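Local coordinates for protein metallo-carboxypeptidase (Pseudomonas aeruginosa, PDB 4A39) that probably acts as a zinc-dependent carboxypeptidase of the M14 family, a cytosolic type that removes C-terminal residues and may bind tubulin, at residues A30-P33 and R34-R37. Sequence-based numbering, arbitrary orientation.
Sequences ASDP and RRIR
Asp32 and Arg35 are the first and fourth residues of a type I beta turn in the surface loop that links the antiparallel strands 26-29 and 36-39 in the N-terminal domain, a local contact far from the zinc site. The turn is closed by the usual bond between its ends, Arg35 N to Asp32 O at 2.8 Å, with Pro33 and Arg34 as the two central residues. Asp32 also grips it through its side chain, an Asx turn superimposed on the beta turn: with CG anti to the backbone N (chi1 -178°), OD1 accepts the amide of Arg34 (N to OD1 3.0 Å), the N-H arriving from above the carboxylate plane. Asp32 thus holds two successive amides. The other oxygen, OD2, rests against the aliphatic part of Arg35, 3.4 Å from Arg35 CG, and the two side chains run side by side without forming a salt bridge. A bend at chi2 (-79°) folds the Arg35 chain round, and NH1 donates to Arg34 O at 2.8 Å, with that oxygen close to the guanidinium plane. Ile36, the buried residue of the contact, sets CD1 3.5 Å from Pro33 O, while CG2 meets Ala30 CB. Ile36 continues inward against Ile16 of strand 15-17 and Phe67 of strand 65-69, and the backbones of Pro33 and Ile36 both bond to Cys66, tying the loop to that neighbouring strand.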
ATOM      1  N   ALA A  30       2.518  27.216  15.658  1.00  9.72           N
ATOM      2  CA  ALA A  30       2.233  27.673  14.306  1.00  9.00           C
ATOM      3  C   ALA A  30       1.949  29.177  14.290  1.00  9.97           C
ATOM      4  O   ALA A  30       1.225  29.673  13.428  1.00 11.97           O
ATOM      5  CB  ALA A  30       1.044  26.901  13.739  1.00 10.06           C
ATOM      6  N   SER A  31       2.540  29.896  15.240  1.00 10.58           N
ATOM      7  CA  SER A  31       2.346  31.341  15.342  1.00 11.10           C
ATOM      8  C   SER A  31       3.174  32.152  14.343  1.00 11.30           C
ATOM      9  O   SER A  31       2.834  33.294  14.039  1.00 12.57           O
ATOM     10  CB  SER A  31       2.673  31.811  16.762  1.00 11.43           C
ATOM     11  OG  SER A  31       4.024  31.533  17.085  1.00 12.60           O
ATOM     12  N   ASP A  32       4.255  31.563  13.849  1.00 10.97           N
ATOM     13  CA  ASP A  32       5.145  32.228  12.899  1.00 10.10           C
ATOM     14  C   ASP A  32       5.207  31.381  11.621  1.00  9.63           C
ATOM     15  O   ASP A  32       5.681  30.259  11.651  1.00  9.26           O
ATOM     16  CB  ASP A  32       6.542  32.342  13.523  1.00 10.57           C
ATOM     17  CG  ASP A  32       7.538  33.061  12.640  1.00 11.92           C
ATOM     18  OD1 ASP A  32       7.270  33.247  11.439  1.00 10.16           O
ATOM     19  OD2 ASP A  32       8.607  33.439  13.168  1.00 13.03           O
ATOM     20  N   PRO A  33       4.702  31.919  10.499  1.00  8.99           N
ATOM     21  CA  PRO A  33       4.695  31.190   9.224  1.00  8.34           C
ATOM     22  C   PRO A  33       6.036  30.593   8.777  1.00  8.14           C
ATOM     23  O   PRO A  33       6.054  29.579   8.078  1.00  5.71           O
ATOM     24  CB  PRO A  33       4.179  32.228   8.229  1.00 10.45           C
ATOM     25  CG  PRO A  33       3.268  33.066   9.073  1.00 12.53           C
ATOM     26  CD  PRO A  33       4.095  33.249  10.325  1.00  9.04           C
ATOM     27  N   ARG A  34       7.149  31.216   9.169  1.00  7.58           N
ATOM     28  CA  ARG A  34       8.453  30.697   8.770  1.00 10.23           C
ATOM     29  C   ARG A  34       9.075  29.812   9.850  1.00  8.41           C
ATOM     30  O   ARG A  34      10.225  29.376   9.727  1.00  8.06           O
ATOM     31  CB  ARG A  34       9.402  31.864   8.440  1.00 13.55           C
ATOM     32  CG  ARG A  34       8.882  32.791   7.330  1.00 16.29           C
ATOM     33  CD  ARG A  34       9.906  33.857   6.913  1.00 19.01           C
ATOM     34  NE  ARG A  34      11.070  33.283   6.243  1.00 17.90           N
ATOM     35  CZ  ARG A  34      12.299  33.276   6.749  1.00 19.79           C
ATOM     36  NH1 ARG A  34      12.531  33.816   7.938  1.00 20.14           N
ATOM     37  NH2 ARG A  34      13.296  32.732   6.066  1.00 20.43           N
ATOM     38  N   ARG A  35       8.314  29.545  10.908  1.00  6.23           N
ATOM     39  CA  ARG A  35       8.783  28.714  12.016  1.00  8.21           C
ATOM     40  C   ARG A  35       7.705  27.756  12.513  1.00  7.58           C
ATOM     41  O   ARG A  35       7.543  27.570  13.721  1.00  9.18           O
ATOM     42  CB  ARG A  35       9.252  29.607  13.180  1.00 10.67           C
ATOM     43  CG  ARG A  35      10.371  30.593  12.819  1.00 13.79           C
ATOM     44  CD  ARG A  35      11.735  29.907  12.788  1.00 17.91           C
ATOM     45  NE  ARG A  35      12.840  30.837  12.551  1.00 20.10           N
ATOM     46  CZ  ARG A  35      13.223  31.267  11.353  1.00 21.19           C
ATOM     47  NH1 ARG A  35      12.602  30.852  10.257  1.00 21.77           N
ATOM     48  NH2 ARG A  35      14.241  32.110  11.252  1.00 22.96           N
ATOM     49  N   ILE A  36       6.953  27.152  11.604  1.00  8.34           N
ATOM     50  CA  ILE A  36       5.894  26.219  11.980  1.00  6.18           C
ATOM     51  C   ILE A  36       6.540  24.921  12.476  1.00  6.45           C
ATOM     52  O   ILE A  36       7.295  24.284  11.748  1.00  7.32           O
ATOM     53  CB  ILE A  36       4.973  25.937  10.780  1.00  5.47           C
ATOM     54  CG1 ILE A  36       4.382  27.259  10.276  1.00  6.80           C
ATOM     55  CG2 ILE A  36       3.849  24.979  11.182  1.00  7.25           C
ATOM     56  CD1 ILE A  36       3.700  27.160   8.924  1.00  7.73           C
ATOM     57  N   ARG A  37       6.244  24.543  13.718  1.00  4.14           N
ATOM     58  CA  ARG A  37       6.821  23.344  14.325  1.00  7.10           C
ATOM     59  C   ARG A  37       5.729  22.320  14.593  1.00  5.20           C
ATOM     60  O   ARG A  37       4.719  22.637  15.213  1.00  4.96           O
ATOM     61  CB  ARG A  37       7.512  23.707  15.648  1.00  8.22           C
ATOM     62  CG  ARG A  37       8.505  24.858  15.552  1.00 14.14           C
ATOM     63  CD  ARG A  37       9.752  24.485  14.775  1.00 16.21           C
ATOM     64  NE  ARG A  37      10.654  23.630  15.546  1.00 19.47           N
ATOM     65  CZ  ARG A  37      11.848  23.234  15.119  1.00 19.13           C
ATOM     66  NH1 ARG A  37      12.289  23.617  13.927  1.00 19.34           N
ATOM     67  NH2 ARG A  37      12.604  22.456  15.883  1.00 19.53           N
TER